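Local coordinates for protein N-acetylmuramoyl-L-alanine amidase AmiD (PDB 3D2Y) that hydrolyses, as a zinc-dependent outer-membrane lipoprotein, the amide link between N-acetylmuramoyl residues and L-amino acids in cell-wall glycopeptides, at residues H35-D40 against E104-G109; V59-P64 against P121-Q126; S54-V59 against T99-E104; W83-S88 against A152-Q157. All blocks are in the same frame, centred on the assembly; numbering follows the deposited sequence.

Interaction 1: residues H35-D40 against E104-G109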
loop_
_atom_site.group_PDB
_atom_site.type_symbol
_atom_site.label_atom_id
_atom_site.label_comp_id
_atom_site.label_asym_id
_atom_site.label_seq_id
_atom_site.Cartn_x
_atom_site.Cartn_y
_atom_site.Cartn_z
ATOM N N HIS A 35 4.425 -4.655 -1.881
ATOM C CA HIS A 35 5.768 -4.929 -1.327
ATOM C C HIS A 35 6.764 -5.129 -2.441
ATOM O O HIS A 35 6.345 -5.482 -3.566
ATOM C CB HIS A 35 5.769 -6.269 -0.537
ATOM C CG HIS A 35 4.810 -6.320 0.618
ATOM N ND1 HIS A 35 5.197 -6.033 1.911
ATOM C CD2 HIS A 35 3.502 -6.668 0.678
ATOM C CE1 HIS A 35 4.155 -6.164 2.711
ATOM N NE2 HIS A 35 3.108 -6.530 1.986
ATOM N N TYR A 36 8.056 -4.982 -2.147
ATOM C CA TYR A 36 9.102 -5.687 -2.933
ATOM C C TYR A 36 9.774 -6.787 -2.100
ATOM O O TYR A 36 9.749 -6.762 -0.857
ATOM C CB TYR A 36 10.173 -4.773 -3.613
ATOM C CG TYR A 36 10.927 -3.832 -2.691
ATOM C CD1 TYR A 36 11.632 -4.300 -1.562
ATOM C CD2 TYR A 36 10.928 -2.444 -2.932
ATOM C CE1 TYR A 36 12.273 -3.411 -0.699
ATOM C CE2 TYR A 36 11.613 -1.550 -2.083
ATOM C CZ TYR A 36 12.266 -2.042 -0.957
ATOM O OH TYR A 36 12.933 -1.182 -0.082
ATOM N N THR A 37 10.438 -7.705 -2.791
ATOM C CA THR A 37 10.977 -8.913 -2.152
ATOM C C THR A 37 12.370 -8.678 -1.596
ATOM O O THR A 37 12.787 -9.336 -0.647
ATOM C CB THR A 37 11.048 -10.108 -3.147
ATOM O OG1 THR A 37 11.932 -9.850 -4.257
ATOM C CG2 THR A 37 9.724 -10.455 -3.677
ATOM N N ALA A 38 13.070 -7.730 -2.208
ATOM C CA ALA A 38 14.526 -7.573 -2.022
ATOM C C ALA A 38 15.311 -8.855 -2.194
ATOM O O ALA A 38 16.229 -9.111 -1.426
ATOM C CB ALA A 38 14.855 -6.907 -0.639
ATOM N N ASP A 39 14.959 -9.664 -3.209
ATOM C CA ASP A 39 15.592 -10.970 -3.432
ATOM C C ASP A 39 15.046 -11.550 -4.752
ATOM O O ASP A 39 14.028 -11.068 -5.278
ATOM C CB ASP A 39 15.300 -11.915 -2.246
ATOM C CG ASP A 39 16.396 -12.973 -2.017
ATOM O OD1 ASP A 39 17.352 -13.078 -2.824
ATOM O OD2 ASP A 39 16.272 -13.726 -1.012
ATOM N N ASP A 40 15.729 -12.569 -5.275
ATOM C CA ASP A 40 15.428 -13.168 -6.576
ATOM C C ASP A 40 14.205 -14.045 -6.486
ATOM O O ASP A 40 13.753 -14.354 -5.400
ATOM C CB ASP A 40 16.623 -14.003 -7.054
ATOM C CG ASP A 40 16.911 -15.167 -6.136
ATOM O OD1 ASP A 40 16.223 -16.194 -6.258
ATOM O OD2 ASP A 40 17.822 -15.074 -5.299
ATOM N N GLU A 104 3.529 -9.214 -3.362
ATOM C CA GLU A 104 4.991 -9.074 -3.384
ATOM C C GLU A 104 5.493 -9.050 -4.837
ATOM O O GLU A 104 5.114 -9.898 -5.664
ATOM C CB GLU A 104 5.641 -10.233 -2.629
ATOM C CG GLU A 104 5.511 -10.139 -1.099
ATOM C CD GLU A 104 6.777 -9.648 -0.472
ATOM O OE1 GLU A 104 7.847 -10.016 -0.969
ATOM O OE2 GLU A 104 6.737 -8.940 0.536
ATOM N N LEU A 105 6.341 -8.067 -5.103
ATOM C CA LEU A 105 6.959 -7.774 -6.401
ATOM C C LEU A 105 8.452 -8.077 -6.318
ATOM O O LEU A 105 9.179 -7.510 -5.491
ATOM C CB LEU A 105 6.719 -6.315 -6.769
ATOM C CG LEU A 105 5.289 -5.744 -6.720
ATOM C CD1 LEU A 105 5.267 -4.274 -7.167
ATOM C CD2 LEU A 105 4.393 -6.560 -7.634
ATOM N N GLU A 106 8.898 -8.980 -7.174
ATOM C CA GLU A 106 10.316 -9.324 -7.212
ATOM C C GLU A 106 11.052 -8.076 -7.679
ATOM O O GLU A 106 10.887 -7.636 -8.815
ATOM C CB GLU A 106 10.612 -10.487 -8.143
ATOM C CG GLU A 106 12.121 -10.836 -8.218
ATOM C CD GLU A 106 12.548 -11.646 -9.463
ATOM O OE1 GLU A 106 13.765 -11.738 -9.682
ATOM O OE2 GLU A 106 11.696 -12.190 -10.190
ATOM N N ASN A 107 11.848 -7.511 -6.790
ATOM C CA ASN A 107 12.587 -6.289 -7.100
ATOM C C ASN A 107 13.653 -6.192 -6.019
ATOM O O ASN A 107 13.392 -6.582 -4.886
ATOM C CB ASN A 107 11.614 -5.083 -7.102
ATOM C CG ASN A 107 12.349 -3.734 -7.183
ATOM O OD1 ASN A 107 12.837 -3.210 -6.160
ATOM N ND2 ASN A 107 12.455 -3.173 -8.405
ATOM N N ARG A 108 14.840 -5.692 -6.362
ATOM C CA ARG A 108 15.987 -5.704 -5.445
ATOM C C ARG A 108 15.899 -4.747 -4.241
ATOM O O ARG A 108 16.675 -4.888 -3.269
ATOM C CB ARG A 108 17.286 -5.458 -6.240
ATOM C CG ARG A 108 18.503 -5.085 -5.407
ATOM C CD ARG A 108 19.577 -4.356 -6.276
ATOM N NE ARG A 108 19.285 -4.552 -7.694
ATOM C CZ ARG A 108 19.190 -3.597 -8.618
ATOM N NH1 ARG A 108 19.439 -2.325 -8.339
ATOM N NH2 ARG A 108 18.873 -3.948 -9.859
ATOM N N GLY A 109 14.959 -3.800 -4.297
ATOM C CA GLY A 109 14.887 -2.718 -3.297
ATOM C C GLY A 109 16.065 -1.762 -3.374
ATOM O O GLY A 109 16.528 -1.411 -4.486
#
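His35 and Glu104 pair at the ends of two adjacent parallel strands, 31-36 and 100-105, in the central sheet of a PGRP-type zinc amidase, bringing a zinc ligand beside the proton acceptor. Both side chains leave the same face of the sheet. The Glu104 chain bends at chi2 (-101°), bringing OE2 beside the root of the His35 side chain, 3.0 Å from CB, with carboxylate and imidazole planes 30° apart. OE1 goes the other way, to the CG2 methyl of Thr37 at 3.3 Å. The bound substrate packs on Glu104 from outside the two segments, and the His35 ring is flanked by His84 and His151.

Backbone bonds set this register: Leu105 N donates to His35 O, and Thr37 N to Leu105 O. On the opposite face, Tyr36 places its ring against the turn that follows the second strand. Gly109 CA lies over the ring centre in a CH-pi contact, 3.6 Å from the centroid; a CB at that position would probably collide with Tyr36 CE1. Asn107 holds this glycine in place through an Asx turn, its OD1 accepting from Gly109 N. Thr37, which binds substrate together with Tyr36, has OG1 between its backbone N and carbonyl carbon (chi1 62°), where it donates to Asp39 O at 2.6 Å and accepts a weak bond, 3.4 Å long, from Asn107 N.

Interaction 2: residues V59-P64 against P121-Q126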
loop_
_atom_site.group_PDB
_atom_site.type_symbol
_atom_site.label_atom_id
_atom_site.label_comp_id
_atom_site.label_asym_id
_atom_site.label_seq_id
_atom_site.Cartn_x
_atom_site.Cartn_y
_atom_site.Cartn_z
ATOM N N VAL A 59 4.790 -11.616 -7.793
ATOM C CA VAL A 59 4.922 -11.255 -9.207
ATOM C C VAL A 59 6.415 -11.253 -9.597
ATOM O O VAL A 59 7.172 -10.470 -9.036
ATOM C CB VAL A 59 4.310 -9.862 -9.533
ATOM C CG1 VAL A 59 4.246 -9.682 -11.086
ATOM C CG2 VAL A 59 2.857 -9.742 -8.905
ATOM N N PRO A 60 6.836 -12.127 -10.549
ATOM C CA PRO A 60 8.250 -12.043 -10.957
ATOM C C PRO A 60 8.585 -10.659 -11.563
ATOM O O PRO A 60 7.701 -9.925 -11.984
ATOM C CB PRO A 60 8.375 -13.144 -12.034
ATOM C CG PRO A 60 7.243 -14.032 -11.858
ATOM C CD PRO A 60 6.120 -13.157 -11.322
ATOM N N ALA A 61 9.859 -10.352 -11.661
ATOM C CA ALA A 61 10.319 -9.108 -12.288
ATOM C C ALA A 61 9.868 -9.024 -13.737
ATOM O O ALA A 61 9.509 -7.953 -14.206
ATOM C CB ALA A 61 11.833 -9.029 -12.233
ATOM N N VAL A 62 9.972 -10.142 -14.457
ATOM C CA VAL A 62 9.444 -10.250 -15.805
ATOM C C VAL A 62 8.709 -11.581 -15.790
ATOM O O VAL A 62 9.327 -12.639 -15.950
ATOM C CB VAL A 62 10.540 -10.159 -16.892
ATOM C CG1 VAL A 62 9.886 -10.247 -18.315
ATOM C CG2 VAL A 62 11.334 -8.815 -16.708
ATOM N N PRO A 63 7.384 -11.543 -15.577
ATOM C CA PRO A 63 6.603 -12.769 -15.529
ATOM C C PRO A 63 6.659 -13.509 -16.868
ATOM O O PRO A 63 6.658 -12.862 -17.939
ATOM C CB PRO A 63 5.172 -12.275 -15.244
ATOM C CG PRO A 63 5.346 -10.904 -14.647
ATOM C CD PRO A 63 6.548 -10.348 -15.366
ATOM N N PRO A 64 6.816 -14.847 -16.806
ATOM C CA PRO A 64 6.781 -15.710 -17.984
ATOM C C PRO A 64 5.357 -15.609 -18.522
ATOM O O PRO A 64 4.414 -15.384 -17.743
ATOM C CB PRO A 64 7.025 -17.089 -17.397
ATOM C CG PRO A 64 6.592 -16.971 -15.938
ATOM C CD PRO A 64 6.987 -15.607 -15.551
ATOM N N PRO A 121 14.803 0.281 -10.376
ATOM C CA PRO A 121 13.602 0.545 -11.171
ATOM C C PRO A 121 12.713 -0.696 -11.320
ATOM O O PRO A 121 13.206 -1.821 -11.319
ATOM C CB PRO A 121 14.191 0.966 -12.537
ATOM C CG PRO A 121 15.565 1.474 -12.197
ATOM C CD PRO A 121 16.038 0.524 -11.149
ATOM N N PHE A 122 11.404 -0.493 -11.447
ATOM C CA PHE A 122 10.505 -1.618 -11.705
ATOM C C PHE A 122 10.372 -1.927 -13.200
ATOM O O PHE A 122 10.039 -1.038 -14.029
ATOM C CB PHE A 122 9.142 -1.334 -11.084
ATOM C CG PHE A 122 9.158 -1.362 -9.557
ATOM C CD1 PHE A 122 9.616 -0.257 -8.835
ATOM C CD2 PHE A 122 8.788 -2.511 -8.867
ATOM C CE1 PHE A 122 9.664 -0.245 -7.412
ATOM C CE2 PHE A 122 8.853 -2.536 -7.459
ATOM C CZ PHE A 122 9.302 -1.381 -6.736
ATOM N N GLU A 123 10.629 -3.194 -13.553
ATOM C CA GLU A 123 10.435 -3.671 -14.896
ATOM C C GLU A 123 9.040 -3.316 -15.381
ATOM O O GLU A 123 8.051 -3.580 -14.712
ATOM C CB GLU A 123 10.685 -5.188 -14.993
ATOM C CG GLU A 123 11.842 -5.728 -14.139
ATOM C CD GLU A 123 13.236 -5.174 -14.475
ATOM O OE1 GLU A 123 13.425 -4.491 -15.524
ATOM O OE2 GLU A 123 14.162 -5.461 -13.667
ATOM N N PRO A 124 8.948 -2.614 -16.525
ATOM C CA PRO A 124 7.587 -2.373 -17.019
ATOM C C PRO A 124 6.707 -3.650 -17.226
ATOM O O PRO A 124 5.485 -3.568 -17.067
ATOM C CB PRO A 124 7.793 -1.619 -18.347
ATOM C CG PRO A 124 9.308 -1.459 -18.528
ATOM C CD PRO A 124 10.003 -1.913 -17.284
ATOM N N ALA A 125 7.305 -4.805 -17.549
ATOM C CA ALA A 125 6.522 -6.059 -17.729
ATOM C C ALA A 125 5.783 -6.409 -16.404
ATOM O O ALA A 125 4.615 -6.834 -16.394
ATOM C CB ALA A 125 7.389 -7.161 -18.115
ATOM N N GLN A 126 6.484 -6.214 -15.294
ATOM C CA GLN A 126 5.925 -6.463 -13.956
ATOM C C GLN A 126 4.744 -5.559 -13.657
ATOM O O GLN A 126 3.694 -6.027 -13.202
ATOM C CB GLN A 126 7.012 -6.281 -12.900
ATOM C CG GLN A 126 6.574 -6.526 -11.439
ATOM C CD GLN A 126 7.745 -6.515 -10.485
ATOM O OE1 GLN A 126 8.354 -5.455 -10.213
ATOM N NE2 GLN A 126 8.097 -7.700 -9.985
#
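The first turn of helix 124-141 is fastened to the loop that leaves strand 57-59, a join between sheet and helix in the amidase fold, and Gln126 is the residue that reaches across. Its side chain is extended, CG anti to the backbone N (chi1 -179°) and CD continuing the line, which carries the amide along the loop backbone to two successive carbonyls. NE2 gives weak bonds to Val59 O at 3.1 Å and Pro60 O at 3.0 Å, both bent, with N-H...O angles near 130°. The same nitrogen also donates to Glu106 O, so three backbone oxygens converge on one amide group. On the way there, Gln126 CG passes the CG1 methyl of Val59 at 3.9 Å. Replacing this glutamine by an alanine is likely to leave the three carbonyls without their shared donor and open a gap beside Val59 CG1.

Ala61 O is packed closely by the CB atoms of both Glu123 and Gln126, at 3.1 Å from the former, while Ala61 CB rests against Glu123 CG. Looser, apolar contacts follow: Val62 straddles the helix start, CG1 to Ala125 CB at 4.0 Å and CG2 to Glu123 CG at the same distance; Glu123 itself occupies the N-cap position. Pro63 CD adds a contact with Ala125. On the sheet side, Val59 packs on Ile103 and Leu105 of strand 100-105, Pro60 and Pro64 lean on Trp73 of strand 73-74, and Pro63 meets Ala129 one turn further along helix 124-141.

Interaction 3: residues S54-V59 against T99-E104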
loop_
_atom_site.group_PDB
_atom_site.type_symbol
_atom_site.label_atom_id
_atom_site.label_comp_id
_atom_site.label_asym_id
_atom_site.label_seq_id
_atom_site.Cartn_x
_atom_site.Cartn_y
_atom_site.Cartn_z
ATOM N N SER A 54 4.614 -14.653 4.658
ATOM C CA SER A 54 4.000 -15.015 3.381
ATOM C C SER A 54 3.314 -13.810 2.714
ATOM O O SER A 54 3.193 -12.726 3.304
ATOM C CB SER A 54 2.978 -16.137 3.566
ATOM O OG SER A 54 1.863 -15.662 4.339
ATOM N N SER A 55 2.873 -13.990 1.479
ATOM C CA SER A 55 2.007 -12.994 0.834
ATOM C C SER A 55 1.010 -13.753 -0.017
ATOM O O SER A 55 1.222 -14.940 -0.326
ATOM C CB SER A 55 2.815 -12.018 -0.030
ATOM O OG SER A 55 3.509 -12.724 -1.057
ATOM N N HIS A 56 -0.063 -13.082 -0.426
ATOM C CA HIS A 56 -1.057 -13.731 -1.299
ATOM C C HIS A 56 -0.570 -13.913 -2.713
ATOM O O HIS A 56 -0.807 -14.956 -3.310
ATOM C CB HIS A 56 -2.360 -12.973 -1.309
ATOM C CG HIS A 56 -2.974 -12.833 0.040
ATOM N ND1 HIS A 56 -2.706 -11.775 0.893
ATOM C CD2 HIS A 56 -3.862 -13.629 0.689
ATOM C CE1 HIS A 56 -3.395 -11.935 2.008
ATOM N NE2 HIS A 56 -4.104 -13.053 1.912
ATOM N N TYR A 57 0.151 -12.912 -3.233
ATOM C CA TYR A 57 0.698 -12.996 -4.579
ATOM C C TYR A 57 2.196 -12.656 -4.631
ATOM O O TYR A 57 2.732 -11.875 -3.827
ATOM C CB TYR A 57 -0.105 -12.090 -5.518
ATOM C CG TYR A 57 -1.576 -12.389 -5.562
ATOM C CD1 TYR A 57 -2.067 -13.365 -6.432
ATOM C CD2 TYR A 57 -2.470 -11.702 -4.755
ATOM C CE1 TYR A 57 -3.423 -13.651 -6.491
ATOM C CE2 TYR A 57 -3.849 -11.984 -4.790
ATOM C CZ TYR A 57 -4.295 -12.971 -5.672
ATOM O OH TYR A 57 -5.603 -13.324 -5.815
ATOM N N LEU A 58 2.870 -13.330 -5.540
ATOM C CA LEU A 58 4.259 -13.040 -5.868
ATOM C C LEU A 58 4.397 -12.835 -7.395
ATOM O O LEU A 58 4.127 -13.769 -8.190
ATOM C CB LEU A 58 5.182 -14.172 -5.369
ATOM C CG LEU A 58 6.689 -14.130 -5.722
ATOM C CD1 LEU A 58 7.425 -12.896 -5.129
ATOM C CD2 LEU A 58 7.356 -15.407 -5.216
ATOM N N VAL A 59 4.790 -11.616 -7.793
ATOM C CA VAL A 59 4.922 -11.255 -9.207
ATOM C C VAL A 59 6.415 -11.253 -9.597
ATOM O O VAL A 59 7.172 -10.470 -9.036
ATOM C CB VAL A 59 4.310 -9.862 -9.533
ATOM C CG1 VAL A 59 4.246 -9.682 -11.086
ATOM C CG2 VAL A 59 2.857 -9.742 -8.905
ATOM N N THR A 99 -6.989 -7.613 7.534
ATOM C CA THR A 99 -7.885 -6.996 6.575
ATOM C C THR A 99 -7.259 -6.669 5.216
ATOM O O THR A 99 -7.851 -5.915 4.449
ATOM C CB THR A 99 -8.544 -5.699 7.181
ATOM O OG1 THR A 99 -7.522 -4.724 7.490
ATOM C CG2 THR A 99 -9.349 -6.052 8.486
ATOM N N SER A 100 -6.090 -7.219 4.906
ATOM C CA SER A 100 -5.460 -6.846 3.655
ATOM C C SER A 100 -5.114 -8.026 2.806
ATOM O O SER A 100 -5.048 -9.174 3.283
ATOM C CB SER A 100 -4.205 -6.019 3.914
ATOM O OG SER A 100 -3.137 -6.829 4.439
ATOM N N ILE A 101 -4.934 -7.726 1.530
ATOM C CA ILE A 101 -4.250 -8.631 0.595
ATOM C C ILE A 101 -2.854 -8.082 0.348
ATOM O O ILE A 101 -2.680 -6.892 0.254
ATOM C CB ILE A 101 -5.078 -8.750 -0.691
ATOM C CG1 ILE A 101 -6.269 -9.657 -0.383
ATOM C CG2 ILE A 101 -4.245 -9.347 -1.818
ATOM C CD1 ILE A 101 -7.257 -9.788 -1.447
ATOM N N GLY A 102 -1.851 -8.969 0.288
ATOM C CA GLY A 102 -0.457 -8.540 0.153
ATOM C C GLY A 102 0.040 -9.048 -1.177
ATOM O O GLY A 102 -0.146 -10.217 -1.508
ATOM N N ILE A 103 0.575 -8.134 -1.970
ATOM C CA ILE A 103 1.247 -8.474 -3.233
ATOM C C ILE A 103 2.722 -8.182 -3.122
ATOM O O ILE A 103 3.123 -7.023 -2.880
ATOM C CB ILE A 103 0.632 -7.738 -4.440
ATOM C CG1 ILE A 103 -0.824 -8.190 -4.608
ATOM C CG2 ILE A 103 1.434 -8.051 -5.738
ATOM C CD1 ILE A 103 -1.576 -7.361 -5.590
ATOM N N GLU A 104 3.529 -9.214 -3.362
ATOM C CA GLU A 104 4.991 -9.074 -3.384
ATOM C C GLU A 104 5.493 -9.050 -4.837
ATOM O O GLU A 104 5.114 -9.898 -5.664
ATOM C CB GLU A 104 5.641 -10.233 -2.629
ATOM C CG GLU A 104 5.511 -10.139 -1.099
ATOM C CD GLU A 104 6.777 -9.648 -0.472
ATOM O OE1 GLU A 104 7.847 -10.016 -0.969
ATOM O OE2 GLU A 104 6.737 -8.940 0.536
#
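His56 leads into strand 57-59, which runs parallel to strand 100-105 at a 22° angle between their directions, and its side chain lies against the neighbouring strand. CB sits 3.5 Å from Gly102 O and CG close to the CG2 methyl of Ile101. ND1 then accepts a nearly straight bond from Gly102 N (3.0 Å, 165°), the donor tilted 20° from the ring plane. CE1 comes near Ser100 O, while Ile101 CG1 lies over one ring face. At the far end NE2 is bonded to Glu80 O. A leucine in its place would probably leave both Gly102 N and Glu80 O without their imidazole partner.

Beyond it, regular parallel pairing takes over: Tyr57 N bonds Gly102 O, and Glu104 N returns to Tyr57 O at 2.8 Å. Ser55 OG reaches that carbonyl from the opposite face of its plane and also abuts Glu104 CG at 3.3 Å.

On one side of the sheet Tyr57 turns a ring edge to Ile101 CG2, and Ile103 bridges to Tyr57 and Val59, against helix 124-141, whose Leu133 and Ile137 cover Tyr57. On the other, Leu58 and Glu104 face Leu48 of helix 41-48.

Interaction 4: residues W83-S88 against A152-Q157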
loop_
_atom_site.group_PDB
_atom_site.type_symbol
_atom_site.label_atom_id
_atom_site.label_comp_id
_atom_site.label_asym_id
_atom_site.label_seq_id
_atom_site.Cartn_x
_atom_site.Cartn_y
_atom_site.Cartn_z
ATOM N N TRP A 83 1.062 -13.517 6.205
ATOM C CA TRP A 83 1.982 -12.840 7.132
ATOM C C TRP A 83 2.931 -11.876 6.390
ATOM O O TRP A 83 4.136 -12.140 6.247
ATOM C CB TRP A 83 2.754 -13.880 7.955
ATOM C CG TRP A 83 1.991 -14.432 9.151
ATOM C CD1 TRP A 83 0.698 -14.192 9.490
ATOM C CD2 TRP A 83 2.511 -15.339 10.142
ATOM N NE1 TRP A 83 0.379 -14.870 10.648
ATOM C CE2 TRP A 83 1.479 -15.597 11.055
ATOM C CE3 TRP A 83 3.756 -15.981 10.319
ATOM C CZ2 TRP A 83 1.662 -16.437 12.185
ATOM C CZ3 TRP A 83 3.940 -16.786 11.428
ATOM C CH2 TRP A 83 2.900 -17.026 12.338
ATOM N N HIS A 84 2.351 -10.768 5.872
ATOM C CA HIS A 84 3.047 -9.769 5.024
ATOM C C HIS A 84 3.194 -8.345 5.605
ATOM O O HIS A 84 4.165 -7.651 5.333
ATOM C CB HIS A 84 2.420 -9.694 3.605
ATOM C CG HIS A 84 1.044 -9.085 3.594
ATOM N ND1 HIS A 84 0.839 -7.748 3.336
ATOM C CD2 HIS A 84 -0.172 -9.604 3.890
ATOM C CE1 HIS A 84 -0.454 -7.472 3.440
ATOM N NE2 HIS A 84 -1.087 -8.579 3.786
ATOM N N ALA A 85 2.207 -7.887 6.371
ATOM C CA ALA A 85 2.184 -6.503 6.914
ATOM C C ALA A 85 2.983 -6.341 8.211
ATOM O O ALA A 85 3.580 -5.271 8.472
ATOM C CB ALA A 85 0.729 -6.041 7.150
ATOM N N GLY A 86 2.932 -7.367 9.062
ATOM C CA GLY A 86 3.518 -7.271 10.391
ATOM C C GLY A 86 2.862 -6.236 11.290
ATOM O O GLY A 86 1.659 -5.911 11.148
ATOM N N ILE A 87 3.640 -5.734 12.257
ATOM C CA ILE A 87 3.162 -4.641 13.122
ATOM C C ILE A 87 2.881 -3.439 12.252
ATOM O O ILE A 87 3.781 -2.985 11.547
ATOM C CB ILE A 87 4.197 -4.283 14.204
ATOM C CG1 ILE A 87 4.341 -5.471 15.165
ATOM C CG2 ILE A 87 3.815 -2.990 14.960
ATOM C CD1 ILE A 87 5.739 -5.576 15.759
ATOM N N SER A 88 1.627 -2.950 12.272
ATOM C CA SER A 88 1.174 -2.063 11.215
ATOM C C SER A 88 -0.031 -1.250 11.672
ATOM O O SER A 88 -0.712 -1.619 12.637
ATOM C CB SER A 88 0.805 -2.867 9.941
ATOM O OG SER A 88 -0.030 -3.977 10.271
ATOM N N ALA A 152 5.480 0.629 3.481
ATOM C CA ALA A 152 6.093 1.748 4.253
ATOM C C ALA A 152 5.001 2.627 4.808
ATOM O O ALA A 152 5.175 3.255 5.865
ATOM C CB ALA A 152 7.052 2.581 3.353
ATOM N N ASP A 153 3.868 2.706 4.101
ATOM C CA ASP A 153 2.770 3.554 4.563
ATOM C C ASP A 153 2.223 3.019 5.890
ATOM O O ASP A 153 1.759 3.806 6.738
ATOM C CB ASP A 153 1.635 3.615 3.541
ATOM C CG ASP A 153 2.031 4.330 2.235
ATOM O OD1 ASP A 153 2.926 5.203 2.243
ATOM O OD2 ASP A 153 1.424 4.019 1.190
ATOM N N ILE A 154 2.230 1.689 6.062
ATOM C CA ILE A 154 1.515 1.088 7.203
ATOM C C ILE A 154 2.470 0.723 8.329
ATOM O O ILE A 154 2.033 0.457 9.454
ATOM C CB ILE A 154 0.641 -0.122 6.810
ATOM C CG1 ILE A 154 1.494 -1.338 6.412
ATOM C CG2 ILE A 154 -0.364 0.285 5.768
ATOM C CD1 ILE A 154 0.619 -2.503 5.881
ATOM N N ALA A 155 3.767 0.709 8.015
ATOM C CA ALA A 155 4.843 0.520 9.010
ATOM C C ALA A 155 6.051 1.437 8.737
ATOM O O ALA A 155 7.158 0.923 8.419
ATOM C CB ALA A 155 5.342 -0.943 8.965
ATOM N N PRO A 156 5.853 2.755 8.791
ATOM C CA PRO A 156 6.888 3.709 8.330
ATOM C C PRO A 156 8.208 3.650 9.075
ATOM O O PRO A 156 9.245 3.986 8.487
ATOM C CB PRO A 156 6.219 5.090 8.469
ATOM C CG PRO A 156 5.052 4.849 9.338
ATOM C CD PRO A 156 4.613 3.455 9.173
ATOM N N GLN A 157 8.192 3.198 10.329
ATOM C CA GLN A 157 9.453 3.119 11.096
ATOM C C GLN A 157 10.256 1.881 10.708
ATOM O O GLN A 157 11.435 1.796 11.074
ATOM C CB GLN A 157 9.213 3.035 12.610
ATOM C CG GLN A 157 8.394 4.186 13.221
ATOM C CD GLN A 157 9.034 5.541 12.978
ATOM O OE1 GLN A 157 10.256 5.668 13.000
ATOM N NE2 GLN A 157 8.210 6.563 12.757
#
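Ile154 and Ser88 make the close part of this contact, where the loop 83-88 passes the end of the short helix 151-154. Ser88 CA lies 3.2 Å from Ile154 O, a CA-H...O contact, and Ser88 CB packs on Ile154 CG1 at 3.9 Å. With chi1 at 70°, CG1 of Ile154 stands between its backbone N and carbonyl carbon, a rotation that directs CD1 to the methyl of Ala85, 3.8 Å away. No hydrogen bond links the two segments, though a backbone bond joins Ile154 to Ala89, just past Ser88. The polar end of Ser88 is occupied within its own loop, OG donating to Gly86 O at 2.7 Å, and it is also bonded to Leu96 N.

Toward solvent the fit thins out. Ile87 turns its side-chain end away to an exposed position and offers chiefly its carbonyl, with Ala155 CB 3.6 Å from the oxygen; that carbonyl accepts a hydrogen bond from Arg158 NH2. Ala155 lies near Lys159, the transition-state stabiliser.

The inner side adjoins the zinc site, for Ala85 O is hydrogen-bonded to His151 NE2. Around the packed methyls, Leu96 touches both Ala85 and Ile154, while Val33 of strand 31-36 and Trp90 of strand 89-90 enclose Ile154.

Interactions 1 and 3 lie on one sheet, their centres 12 Å apart, and share Glu104: strand 100-105 sits between 57-59 and 31-36, so both neighbours probably help to position the catalytic glutamate. Interaction 2 continues from Val59, which it shares with interaction 3, and ties the sheet's end to helix 124-141; it touches interaction 1 where Val59 O meets Glu106 N at 2.9 Å. Interaction 4 lies about 23 Å from interaction 2, between centres, but contacts interaction 1 through His84 and His35. Along the chain the first segments come in the order 1, 3, 2, 4; apart from 1 and 3 the pairings cross. Interactions 1 and 4 border the zinc site, and 2 secures the sheet's far end.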